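Uncharacterized protein YqbN (Bacillus subtilis, PDB 3KLU) is of unknown function but probably serves as a tail assembly chaperone of the phage XkdN-like kind. Local coordinates at residues A[83-88]-A[129-134]; A[93-98]-A[115-120]; A[104-107]-A[111-114]. All blocks are in the same frame, centred on the assembly; numbering follows the deposited sequence.

Contact 1. Residues A[83-88]-A[129-134]; sequences ARIAVE and KAIEIN
The amide nitrogen ND2 of Asn-134 meets three neighbours: it donates a hydrogen bond to Ala-130 O (ND2 to O 2.9 Å), it is hydrogen-bonded to Thr-89 OG1, and it rests 3.5 Å from Ile-85 CG2 across the contact. This is a helix-helix packing at the C-terminal end of helix 120-133, pressed against the later turns of helix 78-89 deep in the folded chain. Asn-134 is the first residue to leave helical backbone angles, and its side chain folds back over the last turn. The bond to Ala-130 O is bent, with an N-H...O angle of 133°, and ND2 stands above the carbonyl plane, 43° out of it. Ala-130 O is also approached by Asn-134 N, in a weak bond of 3.2 Å, so both backbone and side chain close the helix on one carbonyl. The other end of the amide, OD1, accepts a hydrogen bond from Ile-49 N. With both ends engaged, rotation of the amide is fixed.

Two alanines set the closest helix approach, and Ile-85 packs beside them. CA of Ala-86 and CA of Ala-130 are only 5.0 Å apart, a spacing possible because neither carries more than a methyl. The Ala-130 methyl points at the opposing helix, its CB 3.5 Å from Ala-86 CA and 3.6 Å from Ala-86 CB. Trp-126 and Leu-127 of helix 120-133 also touch Ala-86, while Leu-57 of helix 51-60 touches Ile-85. In Ile-85 the CG2 branch lies anti to the backbone N, CG1 being placed at chi1 -64°, which puts CG2 against the Asn-134 amide, the two side chains crossing obliquely. Ile-131 reaches round to that same branch with its terminal methyl, CD1 lying 4.5 Å from Ile-85 CG2.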
# COMPACT_ATOMS: atom_id res chain seq x y z
N ALA A 83 -1.26 3.07 -8.02
CA ALA A 83 0.10 3.06 -7.51
C ALA A 83 0.12 3.85 -6.21
O ALA A 83 0.72 3.41 -5.21
CB ALA A 83 1.07 3.67 -8.55
N ARG A 84 -0.52 5.02 -6.21
CA ARG A 84 -0.54 5.83 -5.02
C ARG A 84 -1.22 5.04 -3.90
O ARG A 84 -0.79 5.08 -2.76
CB ARG A 84 -1.30 7.14 -5.25
CG ARG A 84 -1.02 7.85 -6.56
CD ARG A 84 0.08 8.88 -6.46
NE ARG A 84 -0.00 9.70 -5.25
CZ ARG A 84 -0.90 10.65 -5.02
NH1 ARG A 84 -1.84 10.93 -5.92
NH2 ARG A 84 -0.85 11.34 -3.89
N ILE A 85 -2.28 4.30 -4.22
CA ILE A 85 -2.98 3.52 -3.18
C ILE A 85 -2.01 2.50 -2.55
O ILE A 85 -1.95 2.35 -1.28
CB ILE A 85 -4.19 2.73 -3.77
CG1 ILE A 85 -5.25 3.69 -4.31
CG2 ILE A 85 -4.77 1.82 -2.70
CD1 ILE A 85 -6.48 2.99 -4.94
N ALA A 86 -1.27 1.81 -3.42
CA ALA A 86 -0.29 0.81 -3.01
C ALA A 86 0.78 1.42 -2.11
O ALA A 86 1.11 0.87 -1.04
CB ALA A 86 0.36 0.14 -4.25
N VAL A 87 1.34 2.56 -2.55
CA VAL A 87 2.35 3.23 -1.75
C VAL A 87 1.82 3.45 -0.32
O VAL A 87 2.47 3.10 0.64
CB VAL A 87 2.76 4.59 -2.40
CG1 VAL A 87 3.50 5.50 -1.36
CG2 VAL A 87 3.71 4.32 -3.57
N GLU A 88 0.61 4.00 -0.20
CA GLU A 88 0.03 4.28 1.12
C GLU A 88 -0.50 3.03 1.90
O GLU A 88 -0.53 3.00 3.14
CB GLU A 88 -1.04 5.36 0.94
CG GLU A 88 -0.40 6.70 0.57
CD GLU A 88 -1.41 7.82 0.32
OE1 GLU A 88 -2.55 7.75 0.84
OE2 GLU A 88 -1.07 8.78 -0.40
N LYS A 129 -1.55 -6.97 -4.58
CA LYS A 129 -1.76 -7.29 -3.18
C LYS A 129 -2.39 -6.09 -2.46
O LYS A 129 -3.27 -6.24 -1.62
CB LYS A 129 -0.45 -7.65 -2.47
CG LYS A 129 -0.67 -8.09 -0.99
CD LYS A 129 -1.11 -9.57 -0.93
CE LYS A 129 -2.13 -9.81 0.17
NZ LYS A 129 -2.44 -11.28 0.32
N ALA A 130 -1.89 -4.90 -2.78
CA ALA A 130 -2.38 -3.66 -2.16
C ALA A 130 -3.86 -3.46 -2.45
O ALA A 130 -4.64 -3.14 -1.56
CB ALA A 130 -1.57 -2.48 -2.70
N ILE A 131 -4.23 -3.64 -3.71
CA ILE A 131 -5.61 -3.47 -4.13
C ILE A 131 -6.48 -4.48 -3.37
O ILE A 131 -7.58 -4.17 -2.93
CB ILE A 131 -5.74 -3.71 -5.64
CG1 ILE A 131 -4.89 -2.69 -6.38
CG2 ILE A 131 -7.18 -3.63 -6.08
CD1 ILE A 131 -5.12 -1.29 -5.91
N GLU A 132 -5.94 -5.67 -3.21
CA GLU A 132 -6.62 -6.74 -2.51
C GLU A 132 -6.72 -6.43 -1.03
O GLU A 132 -7.76 -6.64 -0.43
CB GLU A 132 -5.85 -8.05 -2.73
CG GLU A 132 -6.35 -9.22 -1.87
CD GLU A 132 -5.40 -10.41 -1.89
OE1 GLU A 132 -4.85 -10.72 -2.97
OE2 GLU A 132 -5.20 -11.02 -0.82
N ILE A 133 -5.62 -5.96 -0.44
CA ILE A 133 -5.61 -5.60 0.97
C ILE A 133 -6.69 -4.52 1.31
O ILE A 133 -7.14 -4.41 2.46
CB ILE A 133 -4.23 -5.06 1.38
CG1 ILE A 133 -3.22 -6.21 1.51
CG2 ILE A 133 -4.32 -4.29 2.70
CD1 ILE A 133 -3.41 -7.07 2.71
N ASN A 134 -7.11 -3.73 0.31
CA ASN A 134 -8.10 -2.71 0.55
C ASN A 134 -9.50 -3.22 0.23
O ASN A 134 -10.40 -2.43 -0.06
CB ASN A 134 -7.76 -1.47 -0.30
CG ASN A 134 -6.65 -0.66 0.29
OD1 ASN A 134 -6.82 -0.03 1.32
ND2 ASN A 134 -5.49 -0.70 -0.33

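Contact 2. Residues A[93-98]-A[115-120]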
# COMPACT_ATOMS: atom_id res chain seq x y z
N PRO A 93 8.05 -1.60 3.16
CA PRO A 93 8.71 -0.30 3.26
C PRO A 93 7.79 0.83 2.80
O PRO A 93 6.99 0.62 1.90
CB PRO A 93 9.91 -0.48 2.33
CG PRO A 93 9.27 -1.19 1.15
CD PRO A 93 8.30 -2.21 1.82
N THR A 94 7.87 2.01 3.41
CA THR A 94 7.03 3.09 2.92
C THR A 94 7.90 3.87 1.95
O THR A 94 8.91 4.46 2.34
CB THR A 94 6.51 4.02 4.03
OG1 THR A 94 5.97 5.23 3.45
CG2 THR A 94 7.59 4.35 4.96
N PHE A 95 7.48 3.87 0.69
CA PHE A 95 8.23 4.53 -0.38
C PHE A 95 8.32 6.04 -0.33
O PHE A 95 9.01 6.67 -1.16
CB PHE A 95 7.69 4.05 -1.73
CG PHE A 95 7.87 2.59 -1.93
CD1 PHE A 95 9.13 2.02 -1.74
CD2 PHE A 95 6.81 1.79 -2.32
CE1 PHE A 95 9.36 0.65 -1.94
CE2 PHE A 95 7.00 0.40 -2.53
CZ PHE A 95 8.28 -0.17 -2.35
N LYS A 96 7.65 6.61 0.66
CA LYS A 96 7.68 8.05 0.85
C LYS A 96 8.85 8.40 1.76
O LYS A 96 9.20 9.56 1.87
CB LYS A 96 6.39 8.51 1.51
CG LYS A 96 5.19 8.33 0.66
CD LYS A 96 4.05 9.05 1.27
CE LYS A 96 2.81 8.85 0.43
NZ LYS A 96 1.73 9.73 0.93
N ALA A 97 9.43 7.40 2.40
CA ALA A 97 10.54 7.64 3.32
C ALA A 97 11.63 8.44 2.65
O ALA A 97 12.05 8.13 1.53
CB ALA A 97 11.12 6.33 3.83
N LYS A 98 12.08 9.47 3.36
CA LYS A 98 13.15 10.32 2.86
C LYS A 98 14.36 9.49 2.49
O LYS A 98 15.01 9.74 1.49
CB LYS A 98 13.58 11.33 3.92
CG LYS A 98 14.66 12.27 3.42
CD LYS A 98 14.23 12.88 2.09
CE LYS A 98 15.06 14.09 1.68
NZ LYS A 98 14.69 14.55 0.30
N ARG A 115 11.70 1.55 -8.78
CA ARG A 115 13.12 1.26 -8.69
C ARG A 115 13.40 0.19 -7.62
O ARG A 115 14.29 -0.63 -7.80
CB ARG A 115 13.89 2.56 -8.43
CG ARG A 115 13.61 3.55 -9.56
CD ARG A 115 14.35 4.86 -9.44
NE ARG A 115 14.00 5.71 -10.58
CZ ARG A 115 14.44 6.96 -10.76
NH1 ARG A 115 15.25 7.53 -9.87
NH2 ARG A 115 14.10 7.64 -11.85
N VAL A 116 12.62 0.13 -6.54
CA VAL A 116 12.84 -0.90 -5.52
C VAL A 116 12.35 -2.27 -6.03
O VAL A 116 13.06 -3.25 -5.95
CB VAL A 116 12.09 -0.63 -4.18
CG1 VAL A 116 12.28 -1.83 -3.22
CG2 VAL A 116 12.61 0.67 -3.50
N LEU A 117 11.11 -2.33 -6.52
CA LEU A 117 10.56 -3.59 -7.04
C LEU A 117 10.95 -3.62 -8.54
O LEU A 117 10.09 -3.57 -9.43
CB LEU A 117 9.03 -3.58 -6.86
CG LEU A 117 8.59 -3.48 -5.38
CD1 LEU A 117 7.15 -3.03 -5.25
CD2 LEU A 117 8.77 -4.80 -4.70
N SER A 118 12.25 -3.69 -8.80
CA SER A 118 12.74 -3.63 -10.18
C SER A 118 12.53 -4.84 -11.09
O SER A 118 12.94 -4.83 -12.25
CB SER A 118 14.21 -3.23 -10.18
OG SER A 118 14.94 -4.06 -9.30
N VAL A 119 11.91 -5.89 -10.57
CA VAL A 119 11.58 -7.05 -11.37
C VAL A 119 10.08 -6.92 -11.65
O VAL A 119 9.26 -6.84 -10.72
CB VAL A 119 11.88 -8.32 -10.61
CG1 VAL A 119 11.32 -9.51 -11.36
CG2 VAL A 119 13.40 -8.45 -10.48
N GLY A 120 9.74 -6.85 -12.94
CA GLY A 120 8.37 -6.66 -13.36
C GLY A 120 7.32 -7.32 -12.50
O GLY A 120 6.46 -6.65 -11.90
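Phe-95 and Val-116 make the closest backbone approach, yet their CA atoms are 8.8 Å apart, a gap that the side chains must fill. Phe-95 sits at the second position of a type I turn from Thr-94 to Ala-97, closed by Ala-97 N to Thr-94 O at 3.0 Å, and both it and Val-116 direct their CB toward the other segment.

The ring of Phe-95 does most of the reaching. With CG beside the backbone N and anti to the carbonyl carbon (chi1 -62°), atom CE1 is carried to 3.6 Å from Val-116 CG2. The second methyl of the valine, CG1, is 4.0 Å from Phe-95 CE1, so this ring atom is met by both branches. The two side chains are inclined to one another, and the valine comes at the ring obliquely. A little further round, Phe-95 CZ approaches Leu-117 CD1 at 4.2 Å.

In the fold, this is the loop between strand 90-92 and helix 98-103 inserting an aromatic side chain against the C-terminal end of helix 109-116. Val-112 and Ala-113 of that helix also touch the ring, Phe-44 of strand 44-46 joins them, and Trp-126 stacks with Phe-95 edge-to-face.

On one face of the phenyl ring, Pro-93 O stands over the centre, 4.2 Å above the plane; a cis peptide bond precedes that proline. Leu-117 is the centre of an inverse gamma turn, in which Ser-118 N makes a weak 3.0 Å bond to Val-116 O as the chain leaves the helix.

Contact 3. Residues A[104-107]-A[111-114]; sequences YKTE and EVAK
Van der Waals contact carries the direct meeting of Thr-106 with Glu-111 and Val-112; no hydrogen bond passes between the two segments. Thr-106 CG2 is placed between the two helix residues, 3.8 Å from Glu-111 CG and 4.1 Å from Val-112 CG2. Its hydroxyl also lies close to the aliphatic base of the glutamate, with Thr-106 OG1 3.6 Å from Glu-111 CB. The threonine and glutamate side chains cross at about a right angle, so the short branched group lies across the first two carbons of the longer one. Toward Thr-106, Val-112 presents its CG2 branch, and this methyl also comes to 3.9 Å from Thr-106 O. Leu-100 and Arg-101 of helix 98-103 touch Val-112 as well.

The arrangement is a short helix-loop-helix connection: helix 98-103 ends, the chain turns, and helix 109-116 starts a few residues later. Lys-105 closes the first helix in a Schellman motif, its phi of 53° being the positive value that this ending requires. The following residue, Thr-106, is extended and presents its side chain to the second helix.

Polar bonds lie around this packing. Thr-106 OG1 is turned anti to its own nitrogen (chi1 175°) and takes part in a hydrogen bond with Asp-108 N, an ST turn just ahead of helix 109-116. Glu-111 points its CB toward the loop, but a bend at chi2 (48°) leads the carboxylate away, where OE2 forms a salt bridge with Arg-115 NE. The same guanidinium group returns to the loop through NH1, which is hydrogen-bonded to Tyr-104 O.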
# COMPACT_ATOMS: atom_id res chain seq x y z
N TYR A 104 17.36 6.37 -3.93
CA TYR A 104 17.00 6.02 -5.29
C TYR A 104 16.91 7.23 -6.17
O TYR A 104 16.55 7.14 -7.34
CB TYR A 104 15.69 5.23 -5.27
CG TYR A 104 15.93 3.79 -4.87
CD1 TYR A 104 16.22 2.82 -5.83
CD2 TYR A 104 15.88 3.41 -3.53
CE1 TYR A 104 16.46 1.52 -5.47
CE2 TYR A 104 16.12 2.11 -3.16
CZ TYR A 104 16.41 1.16 -4.13
OH TYR A 104 16.67 -0.14 -3.75
N LYS A 105 17.23 8.38 -5.59
CA LYS A 105 17.23 9.64 -6.30
C LYS A 105 15.96 10.04 -7.06
O LYS A 105 15.99 10.29 -8.27
CB LYS A 105 18.45 9.69 -7.21
CG LYS A 105 19.76 9.69 -6.41
CD LYS A 105 20.80 8.74 -7.00
CE LYS A 105 22.04 8.65 -6.10
NZ LYS A 105 21.74 8.38 -4.64
N THR A 106 14.84 10.07 -6.35
CA THR A 106 13.58 10.53 -6.92
C THR A 106 12.61 10.86 -5.78
O THR A 106 12.56 10.16 -4.76
CB THR A 106 12.96 9.51 -7.91
OG1 THR A 106 11.67 9.99 -8.32
CG2 THR A 106 12.85 8.13 -7.28
N GLU A 107 11.91 11.97 -5.93
CA GLU A 107 10.97 12.40 -4.90
C GLU A 107 9.59 11.78 -5.14
O GLU A 107 8.68 11.95 -4.33
CB GLU A 107 10.89 13.92 -4.88
CG GLU A 107 12.15 14.56 -4.42
CD GLU A 107 12.49 14.21 -2.99
OE1 GLU A 107 11.63 14.40 -2.11
OE2 GLU A 107 13.61 13.74 -2.75
N GLU A 111 7.83 6.17 -8.13
CA GLU A 111 9.05 5.86 -8.89
C GLU A 111 9.98 5.11 -7.92
O GLU A 111 10.66 4.15 -8.30
CB GLU A 111 9.70 7.18 -9.38
CG GLU A 111 10.85 7.06 -10.36
CD GLU A 111 10.60 6.12 -11.51
OE1 GLU A 111 9.47 6.08 -12.07
OE2 GLU A 111 11.56 5.41 -11.86
N VAL A 112 9.98 5.52 -6.65
CA VAL A 112 10.77 4.82 -5.67
C VAL A 112 10.32 3.36 -5.73
O VAL A 112 11.14 2.45 -5.77
CB VAL A 112 10.53 5.32 -4.20
CG1 VAL A 112 11.48 4.52 -3.25
CG2 VAL A 112 10.78 6.80 -4.06
N ALA A 113 9.02 3.13 -5.73
CA ALA A 113 8.52 1.76 -5.79
C ALA A 113 9.02 1.02 -7.03
O ALA A 113 9.47 -0.13 -6.94
CB ALA A 113 6.95 1.72 -5.74
N LYS A 114 8.98 1.67 -8.19
CA LYS A 114 9.43 1.00 -9.42
C LYS A 114 10.92 0.69 -9.40
O LYS A 114 11.35 -0.31 -9.95
CB LYS A 114 9.07 1.82 -10.64
CG LYS A 114 7.58 1.82 -10.94
CD LYS A 114 7.29 2.88 -12.01
CE LYS A 114 5.81 2.99 -12.30
NZ LYS A 114 5.26 1.64 -12.55

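In the fold
Contacts 1 and 2 are buried, whereas contact 3 is only partly so, its centre about 15 Å from that of the chain, against about 4 and 11 Å for contacts 1 and 2. Contacts 2 and 3 both use helix 109-116, with centres about 6 Å apart, and Phe-95 O packs on Val-112 CG2 between them. Contact 1 belongs to helices 78-89 and 120-133 and meets contact 2 through Val-87 against Phe-95 and a salt bridge from Glu-88 to Lys-96. The chemistry differs with place: small methyls and an amide hydrogen-bonded at both ends at contact 1, an aromatic ring among aliphatic branches at contact 2, and threonine-to-helix packing bordered by a salt bridge at contact 3.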